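Local coordinates for lipid binding hydrolase (Escherichia coli, PDB 2IF6), which probably acts as a hydrolase of the permuted papain-like amidase family, although its substrate and reaction are not established, at residues Tyr31-Met36 with Glu48-Val53; Gly129-Leu134 with Glu159-Ser164. All blocks are in the same frame, centred on the assembly; numbering follows the deposited sequence.

Contact 1: Tyr31-Met36 with Glu48-Val53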
loop_
_atom_site.group_PDB
_atom_site.type_symbol
_atom_site.label_atom_id
_atom_site.label_comp_id
_atom_site.label_asym_id
_atom_site.label_seq_id
_atom_site.Cartn_x
_atom_site.Cartn_y
_atom_site.Cartn_z
ATOM N N TYR A 31 3.243 8.893 3.094
ATOM C CA TYR A 31 3.044 7.444 3.211
ATOM C C TYR A 31 3.997 6.734 2.281
ATOM O O TYR A 31 4.011 7.007 1.073
ATOM C CB TYR A 31 1.595 7.031 2.851
ATOM C CG TYR A 31 0.609 7.930 3.521
ATOM C CD1 TYR A 31 0.741 8.217 4.869
ATOM C CD2 TYR A 31 -0.414 8.564 2.796
ATOM C CE1 TYR A 31 -0.113 9.104 5.511
ATOM C CE2 TYR A 31 -1.269 9.446 3.438
ATOM C CZ TYR A 31 -1.093 9.695 4.797
ATOM O OH TYR A 31 -1.914 10.537 5.462
ATOM N N SER A 32 4.765 5.812 2.824
ATOM C CA SER A 32 5.650 5.045 1.981
ATOM C C SER A 32 5.473 3.531 2.104
ATOM O O SER A 32 6.237 2.759 1.482
ATOM C CB SER A 32 7.103 5.498 2.221
ATOM O OG SER A 32 7.476 5.270 3.564
ATOM N N HIS A 33 4.483 3.096 2.900
ATOM C CA HIS A 33 4.105 1.681 2.928
ATOM C C HIS A 33 2.631 1.555 3.270
ATOM O O HIS A 33 2.099 2.414 3.960
ATOM C CB HIS A 33 4.938 0.909 3.949
ATOM C CG HIS A 33 4.745 -0.578 3.887
ATOM N ND1 HIS A 33 4.770 -1.285 2.698
ATOM C CD2 HIS A 33 4.520 -1.489 4.869
ATOM C CE1 HIS A 33 4.579 -2.574 2.958
ATOM N NE2 HIS A 33 4.413 -2.722 4.264
ATOM N N THR A 34 1.968 0.524 2.747
ATOM C CA THR A 34 0.532 0.317 3.023
ATOM C C THR A 34 0.253 -1.188 3.123
ATOM O O THR A 34 1.027 -2.013 2.606
ATOM C CB THR A 34 -0.352 1.031 1.956
ATOM O OG1 THR A 34 -1.737 0.989 2.319
ATOM C CG2 THR A 34 -0.189 0.398 0.611
ATOM N N GLY A 35 -0.794 -1.545 3.850
ATOM C CA GLY A 35 -1.278 -2.930 3.853
ATOM C C GLY A 35 -2.769 -2.900 4.144
ATOM O O GLY A 35 -3.353 -1.803 4.342
ATOM N N MET A 36 -3.387 -4.076 4.167
ATOM C CA MET A 36 -4.842 -4.155 4.378
ATOM C C MET A 36 -5.090 -5.073 5.544
ATOM O O MET A 36 -4.487 -6.173 5.627
ATOM C CB MET A 36 -5.549 -4.693 3.120
ATOM C CG MET A 36 -7.145 -4.866 3.180
ATOM S SD MET A 36 -7.750 -5.764 1.721
ATOM C CE MET A 36 -7.453 -7.503 2.210
ATOM N N GLU A 48 0.251 -7.628 3.595
ATOM C CA GLU A 48 1.147 -6.647 2.956
ATOM C C GLU A 48 2.134 -7.308 2.007
ATOM O O GLU A 48 2.506 -8.458 2.219
ATOM C CB GLU A 48 1.934 -5.890 4.028
ATOM C CG GLU A 48 2.680 -6.862 4.987
ATOM C CD GLU A 48 3.660 -6.161 5.899
ATOM O OE1 GLU A 48 3.972 -4.972 5.672
ATOM O OE2 GLU A 48 4.164 -6.812 6.836
ATOM N N ALA A 49 2.538 -6.582 0.970
ATOM C CA ALA A 49 3.550 -7.066 0.019
ATOM C C ALA A 49 4.876 -6.517 0.492
ATOM O O ALA A 49 5.162 -5.344 0.294
ATOM C CB ALA A 49 3.234 -6.592 -1.378
ATOM N N VAL A 50 5.657 -7.349 1.169
ATOM C CA VAL A 50 7.026 -6.980 1.574
ATOM C C VAL A 50 8.091 -8.005 1.151
ATOM O O VAL A 50 9.180 -8.014 1.688
ATOM C CB VAL A 50 7.138 -6.751 3.086
ATOM C CG1 VAL A 50 6.369 -5.502 3.492
ATOM C CG2 VAL A 50 6.667 -7.992 3.884
ATOM N N GLY A 51 7.773 -8.871 0.206
ATOM C CA GLY A 51 8.718 -9.914 -0.215
ATOM C C GLY A 51 8.883 -10.936 0.894
ATOM O O GLY A 51 9.861 -10.886 1.655
ATOM N N PRO A 52 7.908 -11.850 1.022
ATOM C CA PRO A 52 6.811 -12.002 0.088
ATOM C C PRO A 52 5.517 -11.279 0.551
ATOM O O PRO A 52 5.523 -10.597 1.571
ATOM C CB PRO A 52 6.557 -13.496 0.156
ATOM C CG PRO A 52 6.738 -13.791 1.643
ATOM C CD PRO A 52 7.800 -12.820 2.139
ATOM N N VAL A 53 4.433 -11.460 -0.195
ATOM C CA VAL A 53 3.110 -11.052 0.298
ATOM C C VAL A 53 2.773 -12.004 1.443
ATOM O O VAL A 53 2.941 -13.236 1.339
ATOM C CB VAL A 53 2.027 -11.110 -0.798
ATOM C CG1 VAL A 53 0.635 -10.782 -0.193
ATOM C CG2 VAL A 53 2.389 -10.166 -2.034
HETATM O O HOH W 1 0.990 -4.145 1.017
#
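His33 meets Glu48 across the hairpin of strands 33-40 and 43-49 through one nearly straight hydrogen bond, His33 NE2 to Glu48 OE1 at 2.7 Å. The angle at the hydrogen is 174°, and OE1 lies in the imidazole plane. Glu48 receives the bond almost along the C-O axis, with the carboxylate turned 44° from the ring. The two side chains cross at about a right angle: His33 has CG anti to the backbone N (chi1 -171°), which carries the ring over to the neighbouring strand, while the chain of Glu48 runs out extended beyond CG to meet it. The other oxygen, OE2, is hydrogen-bonded to Thr56 OG1, and OE1 has a further, weak bond from Trp61 NE1, so both carboxylate oxygens are held. With the His33 side chain touching Cys112, at the start of helix 112-124, the order Cys112, His33, Glu48 fits a charge-relay arrangement, consistent with a Cys-His-Glu triad, still unconfirmed, in this permuted papain-like family. Val50 CG1 approaches the ring obliquely, 3.5 Å from His33 CE1. Next to the pair, Gly35 CA lies 4.4 Å from Glu48 CB, a close strand approach at a residue without a side chain. At the open end of the hairpin, away from the turn, the strands part: Met36 still shares a backbone bond with Phe47, but past that pair a water intervenes, donating to Thr34 O at 2.7 Å and accepting from Ala49 N at 2.9 Å. Ala49 O, buried and with no hydrogen-bonding partner in the model, lies near the ring plane at its edge, 3.9 Å from His33 CE1.

Contact 2: Gly129-Leu134 with Glu159-Ser164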
loop_
_atom_site.group_PDB
_atom_site.type_symbol
_atom_site.label_atom_id
_atom_site.label_comp_id
_atom_site.label_asym_id
_atom_site.label_seq_id
_atom_site.Cartn_x
_atom_site.Cartn_y
_atom_site.Cartn_z
ATOM N N GLY A 129 -8.267 4.186 -5.880
ATOM C CA GLY A 129 -7.083 4.935 -6.272
ATOM C C GLY A 129 -6.861 5.059 -7.759
ATOM O O GLY A 129 -7.161 4.131 -8.549
ATOM N N GLU A 130 -6.340 6.224 -8.147
ATOM C CA GLU A 130 -6.095 6.537 -9.541
ATOM C C GLU A 130 -4.734 5.937 -9.933
ATOM O O GLU A 130 -3.779 5.940 -9.140
ATOM C CB GLU A 130 -6.110 8.054 -9.771
ATOM C CG GLU A 130 -7.461 8.756 -9.463
ATOM C CD GLU A 130 -8.642 8.153 -10.248
ATOM O OE1 GLU A 130 -8.707 8.300 -11.495
ATOM O OE2 GLU A 130 -9.498 7.506 -9.606
ATOM N N GLN A 131 -4.668 5.388 -11.136
ATOM C CA GLN A 131 -3.413 4.904 -11.683
ATOM C C GLN A 131 -2.827 6.030 -12.502
ATOM O O GLN A 131 -3.574 6.817 -13.099
ATOM C CB GLN A 131 -3.658 3.735 -12.628
ATOM C CG GLN A 131 -4.234 2.466 -12.030
ATOM C CD GLN A 131 -4.585 1.414 -13.094
ATOM O OE1 GLN A 131 -4.563 1.687 -14.301
ATOM N NE2 GLN A 131 -4.900 0.209 -12.651
ATOM N N GLN A 132 -1.505 6.117 -12.541
ATOM C CA GLN A 132 -0.853 7.001 -13.499
ATOM C C GLN A 132 0.497 6.395 -13.925
ATOM O O GLN A 132 0.900 5.344 -13.417
ATOM C CB GLN A 132 -0.722 8.439 -12.973
ATOM C CG GLN A 132 0.300 8.640 -11.893
ATOM C CD GLN A 132 0.494 10.111 -11.451
ATOM O OE1 GLN A 132 -0.376 10.976 -11.632
ATOM N NE2 GLN A 132 1.658 10.389 -10.882
ATOM N N LYS A 133 1.149 7.018 -14.894
ATOM C CA LYS A 133 2.430 6.460 -15.398
ATOM C C LYS A 133 3.567 6.877 -14.493
ATOM O O LYS A 133 3.517 7.933 -13.869
ATOM C CB LYS A 133 2.687 6.928 -16.826
ATOM C CG LYS A 133 1.878 6.191 -17.876
ATOM C CD LYS A 133 2.045 6.863 -19.216
ATOM C CE LYS A 133 1.412 6.009 -20.282
ATOM N NZ LYS A 133 1.494 6.639 -21.618
ATOM N N LEU A 134 4.613 6.052 -14.429
ATOM C CA LEU A 134 5.770 6.387 -13.607
ATOM C C LEU A 134 6.317 7.784 -13.914
ATOM O O LEU A 134 6.675 8.521 -13.002
ATOM C CB LEU A 134 6.884 5.330 -13.743
ATOM C CG LEU A 134 8.173 5.676 -12.986
ATOM C CD1 LEU A 134 7.909 5.553 -11.498
ATOM C CD2 LEU A 134 9.331 4.785 -13.442
ATOM N N GLU A 159 6.886 4.510 -18.748
ATOM C CA GLU A 159 5.502 4.332 -19.192
ATOM C C GLU A 159 4.709 3.345 -18.351
ATOM O O GLU A 159 3.525 3.128 -18.620
ATOM C CB GLU A 159 5.439 3.893 -20.649
ATOM C CG GLU A 159 6.296 4.732 -21.586
ATOM C CD GLU A 159 5.750 6.145 -21.793
ATOM O OE1 GLU A 159 4.505 6.351 -21.726
ATOM O OE2 GLU A 159 6.578 7.059 -22.045
ATOM N N GLU A 160 5.345 2.760 -17.340
ATOM C CA GLU A 160 4.673 1.772 -16.498
ATOM C C GLU A 160 3.478 2.411 -15.760
ATOM O O GLU A 160 3.610 3.479 -15.175
ATOM C CB GLU A 160 5.648 1.187 -15.471
ATOM C CG GLU A 160 5.097 -0.062 -14.756
ATOM C CD GLU A 160 5.151 -1.312 -15.633
ATOM O OE1 GLU A 160 6.160 -1.466 -16.358
ATOM O OE2 GLU A 160 4.200 -2.150 -15.615
ATOM N N THR A 161 2.331 1.736 -15.807
ATOM C CA THR A 161 1.173 2.066 -14.961
ATOM C C THR A 161 1.499 1.792 -13.493
ATOM O O THR A 161 1.793 0.641 -13.145
ATOM C CB THR A 161 0.003 1.128 -15.342
ATOM O OG1 THR A 161 -0.380 1.388 -16.699
ATOM C CG2 THR A 161 -1.227 1.320 -14.399
ATOM N N VAL A 162 1.425 2.813 -12.628
ATOM C CA VAL A 162 1.715 2.636 -11.202
ATOM C C VAL A 162 0.570 3.120 -10.305
ATOM O O VAL A 162 -0.159 4.053 -10.679
ATOM C CB VAL A 162 2.981 3.438 -10.813
ATOM C CG1 VAL A 162 3.180 3.428 -9.295
ATOM C CG2 VAL A 162 4.222 2.854 -11.507
ATOM N N VAL A 163 0.442 2.519 -9.117
ATOM C CA VAL A 163 -0.493 3.041 -8.093
ATOM C C VAL A 163 0.315 3.312 -6.837
ATOM O O VAL A 163 0.925 2.390 -6.288
ATOM C CB VAL A 163 -1.614 2.029 -7.748
ATOM C CG1 VAL A 163 -2.485 2.558 -6.580
ATOM C CG2 VAL A 163 -2.471 1.797 -8.954
ATOM N N SER A 164 0.317 4.547 -6.360
ATOM C CA SER A 164 1.087 4.863 -5.147
ATOM C C SER A 164 0.262 4.648 -3.853
ATOM O O SER A 164 -0.979 4.527 -3.906
ATOM C CB SER A 164 1.592 6.291 -5.221
ATOM O OG SER A 164 0.502 7.204 -5.176
HETATM O O HOH W 2 -1.157 6.097 -8.777
#
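Gln132 and Val162 form an antiparallel hydrogen-bonded pair, the centre of a two-stranded ribbon between 132-133 and 161-162. The shorter of its two bonds, Val162 N to Gln132 O, spans 2.7 Å and is nearly linear, with 172° at the hydrogen. Its return partner, Gln132 N to Val162 O, measures 3.1 Å and arrives in the carbonyl plane. Two residues on, Leu134 N reaches Glu160 O at 2.9 Å, more bent (143°), where the chain already leaves the strand for a 3-10 turn. The salt bridge of Lys133 NZ with Glu159 OE1, 3.0 Å long, lies at this same end of the ribbon. The Lys133 chain is fully extended, whereas Glu159 folds at chi2 (-70°), bringing its carboxylate back toward the amine; Lys135 NZ is a second cation for the group, at OE2. Between these bonds, Lys133 CA makes a CA-H...O contact of 3.2 Å to Glu160 O. A water continues the ladder at the other end, donating to Glu130 O and Val162 O and accepting from Ser164 N.

Packing is modest. Gln131 lies along one side, its CG 3.6 Å from Val163 CG2 and its OE1 3.4 Å from Thr161 CG2, so that the polar end rests beside a methyl group. Leu134 CB faces Val162 CG2 more loosely, at 4.3 Å. Gln131 and Val163 both touch Trp117 of helix 112-124, and Gly129 O is hydrogen-bonded to the indole NE1 of that residue. The ribbon thus lies against helix 112-124, brackets the loop-linked helix 142-152 in sequence, and leads through the N-cap Ser164, whose OG bonds Ala167 N, into helix 165-169.

Contact 1 lies near the middle of the chain and is largely buried, whereas contact 2 lies about 13 Å from the chain centre and is only partly buried; their centres are about 17 Å apart and they do not touch. The first belongs to the six-stranded sheet, and its segments meet chiefly through side chains and a water, without a direct backbone bond between them. The second is a separate two-stranded ribbon held mainly by backbone bonds, with its ion pair between a partly exposed lysine and an exposed glutamate. Both lean on helix 112-124: Cys112, Ser113 and Val115 touch contact 1, while Ser113 and Trp117 bond to contact 2, so this helix connects them.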